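Side-chain contacts in hypothetical protein (Leishmania major, PDB 1R75), which is of unknown function but folds as a compact all-beta chain of two antiparallel sheets: residues K33-F38 with L42-D47; R51-Y56 with V68-D73; F55-D58 with I63-V66; G80-F85 with Q113-G118. One frame throughout, in Å; residues are numbered along the deposited sequence.

Interaction 1 of 4, residues K33-F38 with L42-D47; sequences KTYPMF and LYRIAD
Arg44 lays its guanidinium flat on the ring of Tyr35, the two planes only 11° from parallel. NH2 does most of the touching: it sits 3.5 Å from Tyr35 CG, displaced from the ring centre toward the rim, while CZ is 4.1 Å from the ring centroid, a cation-pi distance. Two conformational choices bring the group there. CG of Arg44 stands anti to the backbone N, and after an extended start the chain folds at chi3 (67°) back over the neighbouring strand. The methyl of Ala46 approaches the same tyrosine from its edge, with CB 4.1 Å from Tyr35 CE2. Farther along the same face, the sulfur of Met37 rests 3.9 Å from Arg44 CB. Arg44 also makes a cation-pi contact with Trp53 on the next strand, so aromatic rings from two strands probably both stabilise its charge.

On the reverse face the ring of Tyr43 leans obliquely against Thr34 and Pro36. Its CD1 meets Thr34 CG2 at 3.7 Å, and its CE1 meets Pro36 CB at 3.6 Å. Between the two layers of side chains, paired backbone bonds join Lys33 to Ala46 and Tyr35 to Arg44; the bond from Met37 N to Leu42 O is weak. This is an antiparallel beta hairpin, with 33-36 forming one edge of the five-stranded sheet.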
# COMPACT_ATOMS: atom_id res chain seq x y z
N LYS A 33 -3.75 12.69 -4.97
CA LYS A 33 -2.34 12.58 -5.35
C LYS A 33 -1.87 11.14 -5.34
O LYS A 33 -2.25 10.33 -4.46
CB LYS A 33 -1.48 13.37 -4.38
CG LYS A 33 -0.17 13.91 -4.99
CD LYS A 33 -0.22 15.40 -5.50
CE LYS A 33 0.54 15.60 -6.84
NZ LYS A 33 -0.01 16.79 -7.62
N THR A 34 -1.01 10.85 -6.31
CA THR A 34 -0.42 9.55 -6.50
C THR A 34 1.10 9.72 -6.40
O THR A 34 1.66 10.65 -6.97
CB THR A 34 -0.86 9.02 -7.86
OG1 THR A 34 -2.29 8.81 -7.85
CG2 THR A 34 -0.29 7.62 -8.13
N TYR A 35 1.76 8.87 -5.61
CA TYR A 35 3.21 8.95 -5.38
C TYR A 35 3.83 7.60 -5.73
O TYR A 35 3.42 6.58 -5.12
CB TYR A 35 3.47 9.24 -3.91
CG TYR A 35 2.83 10.50 -3.36
CD1 TYR A 35 3.55 11.70 -3.26
CD2 TYR A 35 1.55 10.51 -2.91
CE1 TYR A 35 2.96 12.86 -2.69
CE2 TYR A 35 0.96 11.64 -2.36
CZ TYR A 35 1.67 12.81 -2.25
OH TYR A 35 1.00 13.90 -1.72
N PRO A 36 4.74 7.54 -6.71
CA PRO A 36 5.38 6.26 -7.02
C PRO A 36 6.36 5.88 -5.92
O PRO A 36 6.90 6.76 -5.20
CB PRO A 36 6.09 6.53 -8.38
CG PRO A 36 6.36 7.98 -8.37
CD PRO A 36 5.22 8.63 -7.59
N MET A 37 6.57 4.58 -5.73
CA MET A 37 7.37 4.11 -4.59
C MET A 37 8.42 2.98 -4.69
O MET A 37 9.39 2.93 -3.85
CB MET A 37 6.45 3.68 -3.52
CG MET A 37 5.86 4.81 -2.83
SD MET A 37 4.96 4.07 -1.57
CE MET A 37 5.63 4.65 -0.20
N PHE A 38 8.27 2.05 -5.59
CA PHE A 38 9.10 0.81 -5.49
C PHE A 38 9.61 0.52 -6.92
O PHE A 38 9.17 -0.38 -7.64
CB PHE A 38 8.22 -0.29 -4.84
CG PHE A 38 8.88 -1.66 -4.68
CD1 PHE A 38 9.79 -1.90 -3.65
CD2 PHE A 38 8.54 -2.71 -5.50
CE1 PHE A 38 10.36 -3.18 -3.44
CE2 PHE A 38 9.15 -3.96 -5.35
CZ PHE A 38 10.04 -4.20 -4.29
N LEU A 42 4.96 0.21 -7.37
CA LEU A 42 3.94 0.46 -6.35
C LEU A 42 3.64 1.91 -6.26
O LEU A 42 4.54 2.75 -6.08
CB LEU A 42 4.40 -0.07 -4.97
CG LEU A 42 3.30 -0.15 -3.90
CD1 LEU A 42 2.26 -1.12 -4.18
CD2 LEU A 42 3.88 -0.35 -2.48
N TYR A 43 2.36 2.24 -6.27
CA TYR A 43 1.93 3.64 -6.11
C TYR A 43 1.15 3.77 -4.86
O TYR A 43 0.25 2.95 -4.66
CB TYR A 43 1.05 4.06 -7.28
CG TYR A 43 1.85 4.08 -8.57
CD1 TYR A 43 2.48 5.25 -8.99
CD2 TYR A 43 2.07 2.92 -9.26
CE1 TYR A 43 3.25 5.27 -10.17
CE2 TYR A 43 2.84 2.92 -10.41
CZ TYR A 43 3.40 4.11 -10.87
OH TYR A 43 4.21 4.08 -11.97
N ARG A 44 1.44 4.80 -4.07
CA ARG A 44 0.59 5.24 -2.98
C ARG A 44 -0.40 6.25 -3.49
O ARG A 44 0.01 7.21 -4.14
CB ARG A 44 1.45 5.81 -1.89
CG ARG A 44 0.73 6.40 -0.74
CD ARG A 44 1.68 6.70 0.43
NE ARG A 44 2.63 7.77 0.10
CZ ARG A 44 2.43 9.01 0.30
NH1 ARG A 44 1.29 9.44 0.83
NH2 ARG A 44 3.43 9.87 -0.01
N ILE A 45 -1.69 6.03 -3.25
CA ILE A 45 -2.77 6.92 -3.73
C ILE A 45 -3.30 7.53 -2.47
O ILE A 45 -3.85 6.82 -1.61
CB ILE A 45 -3.88 6.13 -4.42
CG1 ILE A 45 -3.27 5.31 -5.57
CG2 ILE A 45 -4.99 7.10 -4.92
CD1 ILE A 45 -3.99 4.05 -5.78
N ALA A 46 -3.14 8.84 -2.32
CA ALA A 46 -3.60 9.52 -1.14
C ALA A 46 -4.83 10.31 -1.48
O ALA A 46 -4.93 10.87 -2.56
CB ALA A 46 -2.50 10.41 -0.58
N ASP A 47 -5.83 10.29 -0.62
CA ASP A 47 -7.03 11.07 -0.87
C ASP A 47 -7.23 12.01 0.33
O ASP A 47 -7.51 11.57 1.45
CB ASP A 47 -8.22 10.15 -1.14
CG ASP A 47 -9.50 10.92 -1.49
OD1 ASP A 47 -9.78 11.96 -0.82
OD2 ASP A 47 -10.29 10.58 -2.43

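Interaction 2 of 4, residues R51-Y56 with V68-D73; sequences RRWAFY and VLFDYD
Trp53 and Phe70 reach for one another from opposite sheets and meet obliquely, through Trp53 CH2 and CZ3 and Phe70 CE1 and CZ. Phe70 CE1 is 3.9 Å from Trp53 CH2 and equally far from Trp53 CZ3, while Phe70 CZ also approaches CZ3. The planes are inclined at 48° with centroids 5.6 Å apart, neither a parallel stack nor a T-shaped pair. Both residues use the same first torsion: CG is anti to the carbonyl carbon and beside the backbone N, at -72° in Trp53 and -64° in Phe70. Each ring is thereby carried off its strand into the space between the sheets, and it is the far, six-membered half of the indole that arrives.

Phe55 and Val68 make the second, looser touch. CZ of Phe55 comes within 4.5 Å of Val68 CG2, which lies near the plane of the phenyl ring, at its edge. The two methyls of Val68 divide the work: CG2 is turned to Phe55, whereas CG1 covers a face of Phe70 on its own strand and so flanks the ring that meets Trp53. The contact is buried and purely apolar.

Trp123, on strand 123-132, adds an edge-to-face partner for Trp53 and packs on Val68 and Phe70. Strands 42-47 and 112-117 flank 52-57 in its sheet, the latter sending Phe115 edge-to-face against Phe55, while in the facing sheet 62-71 runs between 100-107 and 123-132.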
# COMPACT_ATOMS: atom_id res chain seq x y z
N ARG A 51 -9.31 11.36 3.68
CA ARG A 51 -8.20 11.12 4.60
C ARG A 51 -7.73 9.62 4.57
O ARG A 51 -7.59 8.99 5.61
CB ARG A 51 -8.51 11.60 5.98
CG ARG A 51 -8.46 13.16 6.06
CD ARG A 51 -8.88 13.79 7.41
NE ARG A 51 -8.35 13.16 8.62
CZ ARG A 51 -9.13 12.58 9.56
NH1 ARG A 51 -10.45 12.49 9.40
NH2 ARG A 51 -8.58 12.05 10.65
N ARG A 52 -7.46 9.16 3.39
CA ARG A 52 -7.30 7.74 3.11
C ARG A 52 -6.12 7.49 2.20
O ARG A 52 -5.86 8.24 1.24
CB ARG A 52 -8.55 7.35 2.39
CG ARG A 52 -8.76 5.98 2.06
CD ARG A 52 -10.30 5.83 1.65
NE ARG A 52 -10.58 6.36 0.30
CZ ARG A 52 -11.79 6.73 -0.13
NH1 ARG A 52 -12.89 6.63 0.67
NH2 ARG A 52 -11.92 7.16 -1.35
N TRP A 53 -5.44 6.39 2.47
CA TRP A 53 -4.40 5.90 1.58
C TRP A 53 -4.73 4.52 1.05
O TRP A 53 -5.28 3.68 1.80
CB TRP A 53 -3.14 5.72 2.34
CG TRP A 53 -2.39 6.89 2.78
CD1 TRP A 53 -2.74 8.20 2.76
CD2 TRP A 53 -1.07 6.82 3.35
NE1 TRP A 53 -1.71 8.97 3.31
CE2 TRP A 53 -0.69 8.13 3.71
CE3 TRP A 53 -0.20 5.77 3.64
CZ2 TRP A 53 0.57 8.41 4.31
CZ3 TRP A 53 1.09 6.06 4.20
CH2 TRP A 53 1.41 7.33 4.55
N ALA A 54 -4.34 4.31 -0.17
CA ALA A 54 -4.38 3.07 -0.85
C ALA A 54 -3.08 2.84 -1.63
O ALA A 54 -2.34 3.77 -1.87
CB ALA A 54 -5.54 3.04 -1.79
N PHE A 55 -2.82 1.57 -1.96
CA PHE A 55 -1.69 1.18 -2.80
C PHE A 55 -2.20 0.49 -4.06
O PHE A 55 -3.17 -0.31 -4.03
CB PHE A 55 -0.78 0.21 -2.04
CG PHE A 55 -0.02 0.86 -0.97
CD1 PHE A 55 0.96 1.78 -1.27
CD2 PHE A 55 -0.28 0.55 0.36
CE1 PHE A 55 1.73 2.39 -0.19
CE2 PHE A 55 0.46 1.12 1.39
CZ PHE A 55 1.44 2.09 1.11
N TYR A 56 -1.56 0.80 -5.16
CA TYR A 56 -1.83 0.18 -6.44
C TYR A 56 -0.53 -0.45 -6.95
O TYR A 56 0.52 0.18 -6.91
CB TYR A 56 -2.42 1.22 -7.44
CG TYR A 56 -2.43 0.71 -8.85
CD1 TYR A 56 -3.27 -0.34 -9.22
CD2 TYR A 56 -1.58 1.23 -9.80
CE1 TYR A 56 -3.23 -0.88 -10.49
CE2 TYR A 56 -1.52 0.70 -11.08
CZ TYR A 56 -2.37 -0.31 -11.42
OH TYR A 56 -2.35 -0.84 -12.66
N VAL A 68 4.28 -0.17 6.93
CA VAL A 68 4.56 1.19 7.23
C VAL A 68 4.41 1.36 8.74
O VAL A 68 3.47 0.86 9.34
CB VAL A 68 3.61 2.12 6.51
CG1 VAL A 68 3.83 3.56 6.95
CG2 VAL A 68 3.71 2.00 4.95
N LEU A 69 5.33 2.07 9.33
CA LEU A 69 5.32 2.38 10.74
C LEU A 69 4.95 3.83 10.90
O LEU A 69 5.61 4.71 10.33
CB LEU A 69 6.72 2.28 11.27
CG LEU A 69 7.36 1.00 11.58
CD1 LEU A 69 8.93 1.19 11.47
CD2 LEU A 69 6.86 0.55 13.02
N PHE A 70 3.92 4.08 11.69
CA PHE A 70 3.33 5.36 11.94
C PHE A 70 3.63 5.79 13.38
O PHE A 70 3.72 4.94 14.32
CB PHE A 70 1.85 5.33 11.69
CG PHE A 70 1.44 5.08 10.30
CD1 PHE A 70 1.19 6.13 9.39
CD2 PHE A 70 1.10 3.75 9.92
CE1 PHE A 70 0.76 5.87 8.13
CE2 PHE A 70 0.63 3.53 8.66
CZ PHE A 70 0.45 4.55 7.77
N ASP A 71 4.00 7.04 13.54
CA ASP A 71 4.28 7.61 14.83
C ASP A 71 3.02 7.68 15.72
O ASP A 71 1.88 7.67 15.27
CB ASP A 71 4.87 9.03 14.76
CG ASP A 71 6.24 9.09 14.14
OD1 ASP A 71 6.91 8.00 13.91
OD2 ASP A 71 6.73 10.23 13.92
N TYR A 72 3.32 7.77 17.02
CA TYR A 72 2.42 7.50 18.16
C TYR A 72 1.26 8.47 18.10
O TYR A 72 0.16 8.16 18.50
CB TYR A 72 3.25 7.68 19.49
CG TYR A 72 3.48 9.18 19.85
CD1 TYR A 72 2.67 9.84 20.77
CD2 TYR A 72 4.49 9.93 19.22
CE1 TYR A 72 2.86 11.20 21.08
CE2 TYR A 72 4.67 11.32 19.48
CZ TYR A 72 3.85 11.94 20.42
OH TYR A 72 4.01 13.29 20.71
N ASP A 73 1.49 9.64 17.51
CA ASP A 73 0.45 10.67 17.40
C ASP A 73 -0.45 10.67 16.17
O ASP A 73 -1.38 11.46 16.04
CB ASP A 73 1.02 12.08 17.68
CG ASP A 73 2.14 12.44 16.76
OD1 ASP A 73 2.74 11.53 16.11
OD2 ASP A 73 2.46 13.64 16.66

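Interaction 3 of 4, residues F55-D58 with I63-V66; sequences FYND and IIHV
Asn57 and Ile64 touch between the two sheets of a beta sandwich, near the end of strand 52-57 and the start of 62-71. Their short segments run nearly antiparallel, with axes 8.7 Å apart at closest, too far for backbone pairing, so side chains fill the gap.

Asn57 is the one to follow. Its CB is at the margin of the contact, 4.1 Å from Ile64 CD1. CG stands anti to the backbone N (chi1 173°), which sends the amide inward to meet the isoleucine. There CD1 of Ile64 hangs almost straight over the amide carbon, 3.5 Å from CG, so that a methyl lies on the flat face of a polar group. OD1 on one side and ND2 on the other are nearly as close to that methyl, and ND2 also brushes Ile64 CG1 at 3.7 Å. The polar atoms bond beyond this pair: ND2 donates to Leu62 O and Val107 O, and OD1 accepts from Ser59 N. These three bonds satisfy a buried amide and should fix its rotation, keeping the face turned to Ile64. They also tie the end of strand 52-57 to the start of 62-71 and to the neighbouring strand 100-107.

Two residues back along each chain direction, Phe55 offers the face of its ring to Val66. CG1 makes a CH-pi contact 4.1 Å from the ring centroid, 26° off the normal, displaced toward CD2 and CE2; the other methyl, CG2, comes 4.0 Å from Phe55 CZ.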
# COMPACT_ATOMS: atom_id res chain seq x y z
N PHE A 55 -2.82 1.57 -1.96
CA PHE A 55 -1.69 1.18 -2.80
C PHE A 55 -2.20 0.49 -4.06
O PHE A 55 -3.17 -0.31 -4.03
CB PHE A 55 -0.78 0.21 -2.04
CG PHE A 55 -0.02 0.86 -0.97
CD1 PHE A 55 0.96 1.78 -1.27
CD2 PHE A 55 -0.28 0.55 0.36
CE1 PHE A 55 1.73 2.39 -0.19
CE2 PHE A 55 0.46 1.12 1.39
CZ PHE A 55 1.44 2.09 1.11
N TYR A 56 -1.56 0.80 -5.16
CA TYR A 56 -1.83 0.18 -6.44
C TYR A 56 -0.53 -0.45 -6.95
O TYR A 56 0.52 0.18 -6.91
CB TYR A 56 -2.42 1.22 -7.44
CG TYR A 56 -2.43 0.71 -8.85
CD1 TYR A 56 -3.27 -0.34 -9.22
CD2 TYR A 56 -1.58 1.23 -9.80
CE1 TYR A 56 -3.23 -0.88 -10.49
CE2 TYR A 56 -1.52 0.70 -11.08
CZ TYR A 56 -2.37 -0.31 -11.42
OH TYR A 56 -2.35 -0.84 -12.66
N ASN A 57 -0.61 -1.70 -7.39
CA ASN A 57 0.51 -2.46 -7.90
C ASN A 57 0.30 -2.52 -9.45
O ASN A 57 -0.65 -3.15 -9.92
CB ASN A 57 0.53 -3.81 -7.19
CG ASN A 57 1.58 -4.80 -7.78
OD1 ASN A 57 2.28 -4.53 -8.78
ND2 ASN A 57 1.66 -5.95 -7.15
N ASP A 58 1.15 -1.77 -10.19
CA ASP A 58 1.11 -1.75 -11.66
C ASP A 58 1.95 -2.89 -12.35
O ASP A 58 2.11 -2.91 -13.56
CB ASP A 58 1.57 -0.38 -12.12
CG ASP A 58 1.19 -0.08 -13.56
OD1 ASP A 58 0.05 -0.39 -13.99
OD2 ASP A 58 2.01 0.49 -14.30
N ILE A 63 3.76 -9.83 -6.53
CA ILE A 63 3.02 -9.53 -5.31
C ILE A 63 3.93 -8.73 -4.39
O ILE A 63 5.12 -9.08 -4.23
CB ILE A 63 2.45 -10.77 -4.63
CG1 ILE A 63 1.76 -10.38 -3.32
CG2 ILE A 63 3.44 -11.76 -4.30
CD1 ILE A 63 1.05 -11.59 -2.70
N ILE A 64 3.41 -7.63 -3.87
CA ILE A 64 4.21 -6.65 -3.11
C ILE A 64 3.73 -6.68 -1.69
O ILE A 64 2.52 -6.70 -1.46
CB ILE A 64 4.13 -5.26 -3.71
CG1 ILE A 64 4.67 -5.27 -5.17
CG2 ILE A 64 4.82 -4.21 -2.77
CD1 ILE A 64 4.42 -4.06 -5.89
N HIS A 65 4.64 -6.79 -0.74
CA HIS A 65 4.25 -6.71 0.67
C HIS A 65 4.77 -5.40 1.21
O HIS A 65 5.94 -5.12 1.06
CB HIS A 65 4.89 -7.84 1.49
CG HIS A 65 4.63 -7.76 2.97
ND1 HIS A 65 5.64 -7.56 3.89
CD2 HIS A 65 3.48 -7.80 3.67
CE1 HIS A 65 5.11 -7.47 5.10
NE2 HIS A 65 3.81 -7.64 5.00
N VAL A 66 3.90 -4.59 1.79
CA VAL A 66 4.30 -3.27 2.26
C VAL A 66 3.92 -3.14 3.72
O VAL A 66 2.83 -3.56 4.13
CB VAL A 66 3.78 -2.12 1.37
CG1 VAL A 66 2.32 -2.17 1.16
CG2 VAL A 66 4.22 -0.70 1.93

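Interaction 4 of 4, residues G80-F85 with Q113-G118; sequences GDTTAF and QMFVEG
Asp81 and Gln113 are joined chiefly through water rather than directly. One water accepts the N-H of Asp81, at 2.9 Å from N, and donates to Met114 O, 2.8 Å away, which ties the loop to the strand. Its approach to Gln113 OE1, at 2.5 Å, is unusually short and so doubtful in detail. A second water spans the side chains weakly, between Asp81 OD2 and Gln113 NE2. Those two atoms are 3.9 Å apart, too far to bond, and the carboxylate and amide planes are turned nearly perpendicular, at 88°. Gln113 bends at chi2, and its NE2 also donates to Asp106 O.

The loop belongs to a beta sandwich: it leaves strand 75-78 at the edge of the five-stranded sheet and enters 83-86 at the edge of the four-stranded one. Gly80, with its positive phi, lies in this crossing, just before Asp81 presents its N-H to the water.

Thr82 makes the closest direct approach. Its side chain crosses that of Phe115 at about a right angle, OG1 lying 3.6 Å from Phe115 CD1 and CG2 3.8 Å from CE1. OG1 is beside the backbone N (chi1 -59°), close to two carbonyl oxygens of the strand, Met114 O at 3.1 Å and Phe115 O at 3.3 Å, yet its hydrogen-bond partner is Leu79 O within the loop. Phe115 and Val116 both face Trp53 in a classic beta bulge, and the Phe115 ring, with a methyl of Val116 over one face, also packs on Cys103 of strand 100-107.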
# COMPACT_ATOMS: atom_id res chain seq x y z
N GLY A 80 -9.74 -2.45 5.05
CA GLY A 80 -9.66 -3.58 4.13
C GLY A 80 -9.02 -4.81 4.74
O GLY A 80 -9.36 -5.20 5.87
N ASP A 81 -8.06 -5.37 4.02
CA ASP A 81 -7.30 -6.51 4.46
C ASP A 81 -6.03 -6.09 5.15
O ASP A 81 -5.25 -6.97 5.46
CB ASP A 81 -6.93 -7.38 3.28
CG ASP A 81 -8.16 -8.04 2.64
OD1 ASP A 81 -9.07 -8.42 3.38
OD2 ASP A 81 -8.24 -8.16 1.43
N THR A 82 -5.81 -4.80 5.44
CA THR A 82 -4.59 -4.37 6.17
C THR A 82 -4.59 -4.92 7.61
O THR A 82 -5.63 -4.94 8.27
CB THR A 82 -4.54 -2.87 6.17
OG1 THR A 82 -4.53 -2.46 4.81
CG2 THR A 82 -3.32 -2.29 6.88
N THR A 83 -3.44 -5.36 8.08
CA THR A 83 -3.31 -5.76 9.50
C THR A 83 -2.50 -4.71 10.18
O THR A 83 -1.57 -4.13 9.58
CB THR A 83 -2.68 -7.14 9.59
OG1 THR A 83 -1.54 -7.15 8.76
CG2 THR A 83 -3.44 -8.12 8.81
N ALA A 84 -2.89 -4.37 11.42
CA ALA A 84 -2.24 -3.31 12.14
C ALA A 84 -1.96 -3.79 13.55
O ALA A 84 -2.78 -4.57 14.13
CB ALA A 84 -3.11 -2.14 12.17
N PHE A 85 -0.84 -3.35 14.11
CA PHE A 85 -0.39 -3.80 15.47
C PHE A 85 0.17 -2.53 16.13
O PHE A 85 0.76 -1.71 15.44
CB PHE A 85 0.81 -4.77 15.40
CG PHE A 85 0.60 -5.93 14.54
CD1 PHE A 85 0.09 -7.11 15.07
CD2 PHE A 85 0.89 -5.86 13.20
CE1 PHE A 85 -0.13 -8.23 14.23
CE2 PHE A 85 0.65 -6.94 12.36
CZ PHE A 85 0.15 -8.16 12.89
N GLN A 113 -5.25 -1.97 -3.02
CA GLN A 113 -5.56 -2.27 -1.63
C GLN A 113 -5.75 -0.96 -0.87
O GLN A 113 -4.81 -0.18 -0.74
CB GLN A 113 -4.45 -3.17 -1.01
CG GLN A 113 -4.51 -4.57 -1.52
CD GLN A 113 -5.56 -5.41 -0.73
OE1 GLN A 113 -6.57 -4.90 -0.29
NE2 GLN A 113 -5.26 -6.65 -0.50
N MET A 114 -6.93 -0.77 -0.24
CA MET A 114 -7.11 0.25 0.81
C MET A 114 -6.16 -0.11 1.99
O MET A 114 -5.98 -1.26 2.34
CB MET A 114 -8.58 0.25 1.29
CG MET A 114 -9.51 0.68 0.20
SD MET A 114 -9.16 2.47 -0.25
CE MET A 114 -9.18 2.01 -1.70
N PHE A 115 -5.54 0.91 2.55
CA PHE A 115 -4.54 0.75 3.54
C PHE A 115 -4.92 1.32 4.88
O PHE A 115 -5.12 0.56 5.91
CB PHE A 115 -3.26 1.34 2.97
CG PHE A 115 -2.04 1.05 3.81
CD1 PHE A 115 -1.73 -0.24 4.15
CD2 PHE A 115 -1.17 2.11 4.24
CE1 PHE A 115 -0.57 -0.53 4.90
CE2 PHE A 115 -0.07 1.80 5.05
CZ PHE A 115 0.23 0.48 5.33
N VAL A 116 -4.99 2.68 5.00
CA VAL A 116 -5.31 3.32 6.28
C VAL A 116 -6.17 4.53 6.05
O VAL A 116 -6.24 5.12 4.97
CB VAL A 116 -4.06 3.76 7.10
CG1 VAL A 116 -3.28 2.63 7.44
CG2 VAL A 116 -3.22 4.78 6.32
N GLU A 117 -6.86 4.92 7.07
CA GLU A 117 -7.64 6.14 7.00
C GLU A 117 -7.51 6.89 8.30
O GLU A 117 -7.54 6.30 9.38
CB GLU A 117 -9.11 5.70 6.76
CG GLU A 117 -10.09 6.83 6.68
CD GLU A 117 -11.38 6.47 5.90
OE1 GLU A 117 -11.29 5.74 4.88
OE2 GLU A 117 -12.46 6.95 6.32
N GLY A 118 -7.35 8.20 8.20
CA GLY A 118 -7.32 9.05 9.36
C GLY A 118 -6.19 10.07 9.24
O GLY A 118 -5.83 10.43 8.15
O HOH W 1 -7.12 -3.76 1.82
O HOH W 2 -4.97 -9.07 1.06

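Along the chain interaction 1 closes first; interactions 2 and 3 then start from the same strand, 52-57, and interaction 4 comes last. Interaction 1 stays within the five-stranded sheet, at its 33-36 edge. Interactions 2 and 3 bridge the two sheets through strands 52-57 and 62-71, sharing Phe55, with centres about 14 Å apart. Interaction 4 lies toward the 75-78 edge, where the chain crosses to the four-stranded sheet, about 15 Å from interaction 1 between centres and on the opposite side of the chain's middle. Strand 52-57 pairs with 42-47 on one flank and 112-117 on the other, so it and its two neighbours connect all four contacts.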